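Local coordinates for hypothetical protein, GDSL-like Lipase/Acylhydrolase family protein (Bacteroides uniformis, PDB 4M8K) that probably hydrolyses ester bonds, as a member of the GDSL-like lipase/acylhydrolase family, at residues E61-W64 with W65-F68; N80-S83 with G84-V87; A132-Y135 with D136-K140; E173-E176 with E177-D180. All blocks are in the same frame, centred on the assembly; numbering follows the deposited sequence.

Interactions 1 and 4 are both helix starts, each with a hydroxyl residue as N-cap, but they differ in burial: at 61-68 tryptophan rings pack into the protein, whereas at 173-180 acidic residues line a surface turn. Interaction 2, the nearest of the four to the chain centre, follows strand 75-81 and is a polar turn that presents a backbone NH to a bound acetate. Helix 64-71 directly precedes that strand; the centres of interactions 1 and 2 lie about 18 Å apart. Interaction 3, a surface loop built on one indole and one amide, touches interaction 4 through Tyr133 and Asp180; its centre is about 35 Å from that of interaction 1, across the chain centre.

Interaction 1 of 4, residues E61-W64 with W65-F68; sequences EETW and WYRF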
loop_
_atom_site.group_PDB
_atom_site.type_symbol
_atom_site.label_atom_id
_atom_site.label_comp_id
_atom_site.label_asym_id
_atom_site.label_seq_id
_atom_site.Cartn_x
_atom_site.Cartn_y
_atom_site.Cartn_z
ATOM N N GLU A 61 4.371 2.474 17.178
ATOM C CA GLU A 61 3.149 3.216 17.568
ATOM C C GLU A 61 3.012 4.549 16.854
ATOM O O GLU A 61 1.928 5.149 16.831
ATOM C CB GLU A 61 3.133 3.472 19.090
ATOM C CG GLU A 61 2.983 2.194 19.891
ATOM C CD GLU A 61 4.292 1.528 20.268
ATOM O OE1 GLU A 61 5.374 1.904 19.768
ATOM O OE2 GLU A 61 4.239 0.578 21.064
ATOM N N GLU A 62 4.105 4.981 16.249
ATOM C CA GLU A 62 4.151 6.206 15.442
ATOM C C GLU A 62 3.774 5.945 13.990
ATOM O O GLU A 62 3.565 6.895 13.250
ATOM C CB GLU A 62 5.557 6.827 15.491
ATOM C CG GLU A 62 5.964 7.379 16.850
ATOM C CD GLU A 62 7.456 7.436 17.076
ATOM O OE1 GLU A 62 8.240 6.824 16.324
ATOM O OE2 GLU A 62 7.853 8.128 18.014
ATOM N N THR A 63 3.716 4.684 13.549
ATOM C CA THR A 63 3.394 4.385 12.134
ATOM C C THR A 63 1.934 4.758 11.817
ATOM O O THR A 63 1.076 4.652 12.707
ATOM C CB THR A 63 3.646 2.895 11.746
ATOM O OG1 THR A 63 2.751 2.034 12.457
ATOM C CG2 THR A 63 5.101 2.507 12.055
ATOM N N TRP A 64 1.642 5.092 10.556
ATOM C CA TRP A 64 0.317 5.550 10.161
ATOM C C TRP A 64 -0.708 4.468 10.435
ATOM O O TRP A 64 -1.821 4.761 10.842
ATOM C CB TRP A 64 0.250 5.996 8.682
ATOM C CG TRP A 64 0.310 4.873 7.643
ATOM C CD1 TRP A 64 1.401 4.396 7.037
ATOM C CD2 TRP A 64 -0.794 4.136 7.143
ATOM N NE1 TRP A 64 1.075 3.385 6.150
ATOM C CE2 TRP A 64 -0.280 3.181 6.231
ATOM C CE3 TRP A 64 -2.178 4.145 7.420
ATOM C CZ2 TRP A 64 -1.104 2.256 5.562
ATOM C CZ3 TRP A 64 -2.984 3.258 6.754
ATOM C CH2 TRP A 64 -2.439 2.281 5.850
ATOM N N TRP A 65 -0.334 3.206 10.174
ATOM C CA TRP A 65 -1.299 2.087 10.163
ATOM C C TRP A 65 -1.621 1.586 11.575
ATOM O O TRP A 65 -2.748 1.151 11.836
ATOM C CB TRP A 65 -0.846 0.919 9.216
ATOM C CG TRP A 65 0.530 0.501 9.442
ATOM C CD1 TRP A 65 1.625 1.045 8.886
ATOM C CD2 TRP A 65 0.977 -0.429 10.406
ATOM N NE1 TRP A 65 2.761 0.500 9.450
ATOM C CE2 TRP A 65 2.378 -0.430 10.368
ATOM C CE3 TRP A 65 0.326 -1.291 11.297
ATOM C CZ2 TRP A 65 3.156 -1.269 11.184
ATOM C CZ3 TRP A 65 1.109 -2.148 12.106
ATOM C CH2 TRP A 65 2.500 -2.128 12.017
ATOM N N TYR A 66 -0.607 1.577 12.445
ATOM C CA TYR A 66 -0.757 1.205 13.832
ATOM C C TYR A 66 -1.679 2.214 14.500
ATOM O O TYR A 66 -2.614 1.842 15.226
ATOM C CB TYR A 66 0.587 1.153 14.536
ATOM C CG TYR A 66 0.471 0.653 15.940
ATOM C CD1 TYR A 66 -0.006 1.475 16.947
ATOM C CD2 TYR A 66 0.820 -0.660 16.266
ATOM C CE1 TYR A 66 -0.125 1.013 18.225
ATOM C CE2 TYR A 66 0.708 -1.131 17.555
ATOM C CZ TYR A 66 0.226 -0.284 18.519
ATOM O OH TYR A 66 0.066 -0.728 19.789
ATOM N N ARG A 67 -1.442 3.487 14.200
ATOM C CA ARG A 67 -2.272 4.578 14.668
ATOM C C ARG A 67 -3.661 4.415 14.165
ATOM O O ARG A 67 -4.624 4.457 14.938
ATOM C CB ARG A 67 -1.712 5.932 14.226
ATOM C CG ARG A 67 -0.501 6.390 15.026
ATOM C CD ARG A 67 -0.032 7.765 14.543
ATOM N NE ARG A 67 -1.080 8.802 14.605
ATOM C CZ ARG A 67 -1.284 9.600 15.656
ATOM N NH1 ARG A 67 -0.556 9.491 16.752
ATOM N NH2 ARG A 67 -2.219 10.501 15.610
ATOM N N PHE A 68 -3.788 4.210 12.864
ATOM C CA PHE A 68 -5.126 4.068 12.253
ATOM C C PHE A 68 -5.902 2.917 12.896
ATOM O O PHE A 68 -7.084 3.046 13.248
ATOM C CB PHE A 68 -5.010 3.888 10.759
ATOM C CG PHE A 68 -6.307 3.650 10.055
ATOM C CD1 PHE A 68 -7.073 4.703 9.618
ATOM C CD2 PHE A 68 -6.715 2.375 9.784
ATOM C CE1 PHE A 68 -8.229 4.502 8.892
ATOM C CE2 PHE A 68 -7.913 2.160 9.091
ATOM C CZ PHE A 68 -8.666 3.222 8.648
HETATM O O HOH W 1 1.343 7.884 17.547
#
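Thr63 and Tyr66 lie 5.5 Å apart between CA atoms, where the backbone passes from a 3-10 segment at Glu61 and Glu62 into helix 64-71. Two i to i+4 bonds define this first turn: Arg67 N donates to Thr63 O at 3.2 Å and 164°, and Phe68 N to Trp64 O at 2.9 Å. Thr63 is the N-cap. Its OG1, held between backbone N and carbonyl carbon (chi1 66°), turns back to Tyr66 N in a weak capping bond of 3.4 Å, while also bonding to Val60 O. The same hydroxyl oxygen sits 3.2 Å above one face of the Trp65 ring, toward its rim. The helix links strand 22-27 to its parallel neighbour 75-81, a beta-alpha-beta crossover, and Trp64 and Trp65 both reach from it to strands of the central sheet. Their rings form a T-shaped pair: the edge of Trp65 points at the face of Trp64, five-membered centroids 4.9 Å apart and planes at 88°. Trp65 CB is also centred over the six-membered ring of Trp64, 3.6 Å from its centroid, and Trp64 NE1 is bonded to Ser31 OG. At the Glu61 end, Glu61 CA makes an off-centre CH-pi contact with the Tyr66 ring, 4.1 Å from its centroid, and Glu61 CG runs alongside Tyr66 CE1. Water 1 bridges Arg67 NH1 and Glu61 O, while Arg67 NE forms a salt bridge to Asp215 on helix 208-222.

Interaction 2 of 4, residues N80-S83 with G84-V87; sequences NSYS and GSTV. With ACT (acetate ion), chain C.
Tyr82 O accepts two hydrogen bonds from a single residue, Ser85: a short one from OG at 2.6 Å and one from the backbone N at 3.1 Å. The amide bond closes a type II beta turn from Tyr82 to Ser85, just beyond strand 75-81. The hydroxyl can join it because Ser85 OG is tucked between its own backbone N and carbonyl carbon (chi1 63°), which aims it back across the turn; Ser85 CB meanwhile approaches Tyr82 CB at 3.9 Å. With an alanine here, Tyr82 O would probably keep the amide bond but lose its shorter one, and the weak link from Ser85 OG to Arg105 NH1 would go too. Gly84, at the third position of the turn, has a positive phi of 81°, where a beta carbon would be jammed against Ser83 O. Its NH donates to acetate OXT at 2.8 Å, N-H...O angle 154°. The acetate, probably from the crystallisation liquor, is also bonded to Ser29 OG, Asn122 ND2 and His205 NE2. A carboxylate oxygen held by a turn NH, beside the serine of the GDS sequence, is consistent with Gly84 N serving in the oxyanion hole, as in other GDSL hydrolases.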
loop_
_atom_site.group_PDB
_atom_site.type_symbol
_atom_site.label_atom_id
_atom_site.label_comp_id
_atom_site.label_asym_id
_atom_site.label_seq_id
_atom_site.Cartn_x
_atom_site.Cartn_y
_atom_site.Cartn_z
ATOM N N ASN A 80 1.267 -6.980 5.112
ATOM C CA ASN A 80 2.150 -7.437 4.041
ATOM C C ASN A 80 2.763 -6.254 3.322
ATOM O O ASN A 80 2.309 -5.839 2.263
ATOM C CB ASN A 80 1.398 -8.334 3.059
ATOM C CG ASN A 80 2.328 -9.148 2.192
ATOM O OD1 ASN A 80 3.456 -8.722 1.897
ATOM N ND2 ASN A 80 1.873 -10.316 1.777
ATOM N N SER A 81 3.814 -5.721 3.923
ATOM C CA SER A 81 4.528 -4.575 3.410
ATOM C C SER A 81 5.992 -4.934 3.288
ATOM O O SER A 81 6.524 -5.684 4.088
ATOM C CB SER A 81 4.303 -3.317 4.270
ATOM O OG SER A 81 2.914 -2.904 4.301
ATOM N N TYR A 82 6.624 -4.369 2.251
ATOM C CA TYR A 82 7.909 -4.801 1.732
ATOM C C TYR A 82 8.637 -3.606 1.121
ATOM O O TYR A 82 8.240 -3.067 0.080
ATOM C CB TYR A 82 7.686 -5.887 0.694
ATOM C CG TYR A 82 8.895 -6.741 0.277
ATOM C CD1 TYR A 82 10.122 -6.183 -0.091
ATOM C CD2 TYR A 82 8.783 -8.128 0.219
ATOM C CE1 TYR A 82 11.207 -6.985 -0.468
ATOM C CE2 TYR A 82 9.855 -8.929 -0.150
ATOM C CZ TYR A 82 11.060 -8.345 -0.514
ATOM O OH TYR A 82 12.104 -9.151 -0.920
ATOM N N SER A 83 9.764 -3.255 1.741
ATOM C CA SER A 83 10.572 -2.088 1.352
ATOM C C SER A 83 11.050 -2.137 -0.071
ATOM O O SER A 83 11.593 -3.126 -0.518
ATOM C CB SER A 83 11.831 -1.986 2.214
ATOM O OG SER A 83 11.489 -1.690 3.512
ATOM N N GLY A 84 10.842 -1.053 -0.809
ATOM C CA GLY A 84 11.331 -0.996 -2.163
ATOM C C GLY A 84 10.421 -1.703 -3.151
ATOM O O GLY A 84 10.586 -1.543 -4.374
ATOM N N SER A 85 9.413 -2.429 -2.666
ATOM C CA SER A 85 8.591 -3.240 -3.601
ATOM C C SER A 85 7.653 -2.372 -4.472
ATOM O O SER A 85 7.119 -1.342 -4.043
ATOM C CB SER A 85 7.735 -4.307 -2.900
ATOM O OG SER A 85 6.776 -3.711 -2.021
ATOM N N THR A 86 7.548 -2.787 -5.724
ATOM C CA THR A 86 6.791 -2.130 -6.758
ATOM C C THR A 86 5.468 -2.808 -6.990
ATOM O O THR A 86 5.294 -3.981 -6.705
ATOM C CB THR A 86 7.549 -2.206 -8.110
ATOM O OG1 THR A 86 8.019 -3.531 -8.280
ATOM C CG2 THR A 86 8.712 -1.240 -8.137
ATOM N N VAL A 87 4.516 -2.078 -7.547
ATOM C CA VAL A 87 3.293 -2.697 -7.991
ATOM C C VAL A 87 3.538 -3.640 -9.166
ATOM O O VAL A 87 3.032 -4.764 -9.179
ATOM C CB VAL A 87 2.302 -1.624 -8.430
ATOM C CG1 VAL A 87 1.103 -2.236 -9.136
ATOM C CG2 VAL A 87 1.875 -0.814 -7.215
HETATM C C ACT C . 9.887 2.526 -0.399
HETATM O O ACT C . 10.936 2.744 0.230
HETATM O OXT ACT C . 9.482 1.369 -0.524
HETATM C CH3 ACT C . 9.072 3.634 -0.994
#

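Interaction 3 of 4, residues A132-Y135 with D136-K140; sequences AYQY and DGWTK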
loop_
_atom_site.group_PDB
_atom_site.type_symbol
_atom_site.label_atom_id
_atom_site.label_comp_id
_atom_site.label_asym_id
_atom_site.label_seq_id
_atom_site.Cartn_x
_atom_site.Cartn_y
_atom_site.Cartn_z
ATOM N N ALA A 132 0.188 0.564 -21.084
ATOM C CA ALA A 132 -1.185 0.916 -21.474
ATOM C C ALA A 132 -2.197 0.460 -20.445
ATOM O O ALA A 132 -2.013 -0.563 -19.763
ATOM C CB ALA A 132 -1.506 0.295 -22.818
ATOM N N TYR A 133 -3.261 1.230 -20.283
ATOM C CA TYR A 133 -4.401 0.764 -19.517
ATOM C C TYR A 133 -4.838 -0.547 -20.120
ATOM O O TYR A 133 -4.819 -0.708 -21.329
ATOM C CB TYR A 133 -5.550 1.759 -19.568
ATOM C CG TYR A 133 -5.173 3.047 -18.912
ATOM C CD1 TYR A 133 -5.051 3.112 -17.532
ATOM C CD2 TYR A 133 -4.870 4.192 -19.666
ATOM C CE1 TYR A 133 -4.703 4.279 -16.903
ATOM C CE2 TYR A 133 -4.470 5.376 -19.035
ATOM C CZ TYR A 133 -4.409 5.419 -17.650
ATOM O OH TYR A 133 -4.048 6.578 -16.969
ATOM N N GLN A 134 -5.172 -1.505 -19.275
ATOM C CA GLN A 134 -5.416 -2.866 -19.696
ATOM C C GLN A 134 -6.304 -3.544 -18.686
ATOM O O GLN A 134 -5.901 -3.853 -17.541
ATOM C CB GLN A 134 -4.084 -3.641 -19.881
ATOM C CG GLN A 134 -4.271 -5.074 -20.397
ATOM C CD GLN A 134 -2.955 -5.836 -20.691
ATOM O OE1 GLN A 134 -1.851 -5.360 -20.457
ATOM N NE2 GLN A 134 -3.100 -7.039 -21.181
ATOM N N TYR A 135 -7.515 -3.894 -19.115
ATOM C CA TYR A 135 -8.501 -4.427 -18.184
ATOM C C TYR A 135 -8.826 -5.937 -18.327
ATOM O O TYR A 135 -9.764 -6.441 -17.727
ATOM C CB TYR A 135 -9.756 -3.546 -18.316
ATOM C CG TYR A 135 -9.447 -2.091 -17.995
ATOM C CD1 TYR A 135 -9.150 -1.709 -16.710
ATOM C CD2 TYR A 135 -9.386 -1.111 -18.993
ATOM C CE1 TYR A 135 -8.859 -0.390 -16.410
ATOM C CE2 TYR A 135 -9.095 0.230 -18.703
ATOM C CZ TYR A 135 -8.836 0.591 -17.402
ATOM O OH TYR A 135 -8.533 1.895 -17.057
ATOM N N ASP A 136 -8.032 -6.672 -19.102
ATOM C CA ASP A 136 -8.142 -8.124 -19.188
ATOM C C ASP A 136 -6.957 -8.629 -19.998
ATOM O O ASP A 136 -6.258 -7.826 -20.643
ATOM C CB ASP A 136 -9.468 -8.575 -19.829
ATOM C CG ASP A 136 -10.063 -9.836 -19.132
ATOM O OD1 ASP A 136 -9.301 -10.803 -18.779
ATOM O OD2 ASP A 136 -11.296 -9.878 -18.948
ATOM N N GLY A 137 -6.747 -9.937 -20.007
ATOM C CA GLY A 137 -5.796 -10.583 -20.932
ATOM C C GLY A 137 -4.314 -10.438 -20.560
ATOM O O GLY A 137 -3.432 -10.623 -21.399
ATOM N N TRP A 138 -4.046 -10.116 -19.305
ATOM C CA TRP A 138 -2.690 -9.804 -18.850
ATOM C C TRP A 138 -1.740 -10.977 -19.018
ATOM O O TRP A 138 -1.950 -12.075 -18.440
ATOM C CB TRP A 138 -2.703 -9.411 -17.401
ATOM C CG TRP A 138 -3.667 -8.301 -17.039
ATOM C CD1 TRP A 138 -3.461 -6.979 -17.176
ATOM C CD2 TRP A 138 -4.968 -8.446 -16.480
ATOM N NE1 TRP A 138 -4.534 -6.274 -16.733
ATOM C CE2 TRP A 138 -5.467 -7.145 -16.261
ATOM C CE3 TRP A 138 -5.746 -9.542 -16.105
ATOM C CZ2 TRP A 138 -6.731 -6.904 -15.742
ATOM C CZ3 TRP A 138 -7.007 -9.307 -15.572
ATOM C CH2 TRP A 138 -7.490 -7.992 -15.408
ATOM N N THR A 139 -0.669 -10.742 -19.760
ATOM C CA THR A 139 0.492 -11.667 -19.756
ATOM C C THR A 139 1.502 -11.279 -18.705
ATOM O O THR A 139 1.532 -10.138 -18.231
ATOM C CB THR A 139 1.172 -11.691 -21.121
ATOM O OG1 THR A 139 1.884 -10.457 -21.353
ATOM C CG2 THR A 139 0.131 -11.909 -22.269
ATOM N N LYS A 140 2.358 -12.212 -18.344
ATOM C CA LYS A 140 3.504 -11.864 -17.475
ATOM C C LYS A 140 4.293 -10.668 -18.062
ATOM O O LYS A 140 4.645 -9.727 -17.345
ATOM C CB LYS A 140 4.403 -13.063 -17.299
ATOM C CG LYS A 140 5.738 -12.809 -16.558
ATOM C CD LYS A 140 5.524 -12.404 -15.136
ATOM C CE LYS A 140 6.804 -11.862 -14.512
ATOM N NZ LYS A 140 7.982 -12.778 -14.554
#
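The Trp138 indole meets Gln134 along its pyrrole edge, where NE1 donates to Gln134 O at 2.9 Å, and Asp136 CA lies over one face, 3.7 Å above the plane and toward the rim. The bond at the edge is bent, with an N-H...O angle of 138°, and the donor stands above the carbonyl plane instead of on a lone pair. Farther round the ring, Trp138 CZ2 comes within 3.5 Å of Tyr135 C. The side chains of Gln134 and Trp138 run antiparallel past one another, amide and ring planes 34° apart, with Gln134 CD 3.7 Å from Trp138 CD1. An extended side chain, CG anti to the backbone N (chi1 -177°), carries the Gln134 amide to Asp136 O. There NE2 donates to Asp136 O at 3.3 Å and also to Asp142 OD2, which fixes the amide toward the later part of the loop. Gly137 N in turn donates to Asp136 OD1 at 3.0 Å, on the anti lone pair of that oxygen. A leucine in place of Trp138 would probably leave Gln134 O without its indole donor and remove the CD1 contact beside the Gln134 amide. The loop joins helix 121-126 to helix 146-160 on the protein surface. Trp138 meets Tyr152 edge-to-face and touches Ala155 on helix 146-160 and Tyr189 on helix 176-189, while Tyr135 stacks on His188 of the latter, which ties the loop to both helices.

Interaction 4 of 4, residues E173-E176 with E177-D180; sequences ELSE and EVTD
Ser175 O takes two hydrogen bonds from Thr179, one from OG1 at 2.8 Å and one from N at 2.9 Å, and the donors arrive from opposite faces of the carbonyl plane. The amide bond is the ordinary i to i+4 bond of the first helical turn; with OG1 set beside its own backbone N (chi1 -60°), Thr179 adds the second bond to the same oxygen. Ser175 also grips the turn with its side chain. As the N-cap of helix 176-189, it accepts from Val178 N at its OG, 3.1 Å away and fairly straight at 161°, so the residue meets the helix through both oxygens. Val178 CB and CG2 close in on the same OG, and Val178 CG1 rests 4.0 Å from Leu174 CD1. One residue on, Asp180 N donates to Glu176 O at 2.9 Å. The side chains of Glu176 and Asp180 extend alongside each other, their carboxylate planes 18° apart, yet Glu176 OE2 and Asp180 OD2, like charges, stay 5.0 Å from each other. Glu176 and Glu177, in the first turn, would probably be favoured by the partial positive charge of the helix N-terminus. In the next shell, water 2 gives a hydrogen to Thr179 OG1 and accepts from Leu174 N at 3.0 Å, tying the hydroxyl to the approaching loop, while Ser124 OG bonds to Ser175 N. The turn follows strand 165-170 and rests on helix 121-126, where Leu174 touches Thr121 and Ser124 and Val178 touches Ser124; Ile130, in the loop beyond that helix, meets Glu177 and Val178.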
loop_
_atom_site.group_PDB
_atom_site.type_symbol
_atom_site.label_atom_id
_atom_site.label_comp_id
_atom_site.label_asym_id
_atom_site.label_seq_id
_atom_site.Cartn_x
_atom_site.Cartn_y
_atom_site.Cartn_z
ATOM N N GLU A 173 3.752 13.491 -4.243
ATOM C CA GLU A 173 5.047 13.751 -4.895
ATOM C C GLU A 173 5.510 12.628 -5.830
ATOM O O GLU A 173 6.680 12.471 -6.084
ATOM C CB GLU A 173 6.105 14.095 -3.840
ATOM C CG GLU A 173 5.670 15.291 -2.988
ATOM C CD GLU A 173 6.627 15.573 -1.846
ATOM O OE1 GLU A 173 6.687 14.790 -0.899
ATOM O OE2 GLU A 173 7.321 16.587 -1.889
ATOM N N LEU A 174 4.572 11.865 -6.368
ATOM C CA LEU A 174 4.903 10.877 -7.412
ATOM C C LEU A 174 4.761 11.449 -8.818
ATOM O O LEU A 174 4.164 12.491 -9.007
ATOM C CB LEU A 174 4.027 9.641 -7.258
ATOM C CG LEU A 174 4.122 8.929 -5.887
ATOM C CD1 LEU A 174 3.360 7.619 -5.980
ATOM C CD2 LEU A 174 5.542 8.689 -5.383
ATOM N N SER A 175 5.287 10.747 -9.817
ATOM C CA SER A 175 5.134 11.187 -11.199
ATOM C C SER A 175 3.701 11.428 -11.527
ATOM O O SER A 175 2.816 10.792 -10.992
ATOM C CB SER A 175 5.726 10.151 -12.179
ATOM O OG SER A 175 5.013 8.951 -12.250
ATOM N N GLU A 176 3.492 12.358 -12.459
ATOM C CA GLU A 176 2.193 12.645 -13.011
ATOM C C GLU A 176 1.557 11.407 -13.558
ATOM O O GLU A 176 0.402 11.141 -13.312
ATOM C CB GLU A 176 2.340 13.652 -14.152
ATOM C CG GLU A 176 1.105 14.503 -14.363
ATOM C CD GLU A 176 1.365 15.725 -15.263
ATOM O OE1 GLU A 176 1.993 15.609 -16.358
ATOM O OE2 GLU A 176 0.934 16.814 -14.856
ATOM N N GLU A 177 2.316 10.631 -14.298
ATOM C CA GLU A 177 1.777 9.403 -14.911
ATOM C C GLU A 177 1.355 8.319 -13.904
ATOM O O GLU A 177 0.295 7.748 -14.066
ATOM C CB GLU A 177 2.762 8.843 -15.933
ATOM C CG GLU A 177 2.745 9.706 -17.177
ATOM C CD GLU A 177 3.847 9.381 -18.163
ATOM O OE1 GLU A 177 4.572 8.384 -17.968
ATOM O OE2 GLU A 177 3.995 10.146 -19.139
ATOM N N VAL A 178 2.159 8.045 -12.873
ATOM C CA VAL A 178 1.769 7.092 -11.841
ATOM C C VAL A 178 0.565 7.617 -11.048
ATOM O O VAL A 178 -0.377 6.888 -10.725
ATOM C CB VAL A 178 2.976 6.753 -10.909
ATOM C CG1 VAL A 178 2.536 6.093 -9.609
ATOM C CG2 VAL A 178 3.965 5.838 -11.637
ATOM N N THR A 179 0.577 8.898 -10.764
ATOM C CA THR A 179 -0.485 9.487 -9.979
ATOM C C THR A 179 -1.838 9.439 -10.719
ATOM O O THR A 179 -2.881 9.001 -10.153
ATOM C CB THR A 179 -0.135 10.939 -9.623
ATOM O OG1 THR A 179 1.094 10.963 -8.852
ATOM C CG2 THR A 179 -1.230 11.520 -8.800
ATOM N N ASP A 180 -1.812 9.879 -11.965
ATOM C CA ASP A 180 -3.006 9.936 -12.786
ATOM C C ASP A 180 -3.498 8.518 -13.092
ATOM O O ASP A 180 -4.724 8.248 -13.140
ATOM C CB ASP A 180 -2.744 10.675 -14.113
ATOM C CG ASP A 180 -2.608 12.194 -13.963
ATOM O OD1 ASP A 180 -2.944 12.731 -12.893
ATOM O OD2 ASP A 180 -2.168 12.833 -14.947
HETATM O O HOH W 2 1.586 11.829 -6.202
#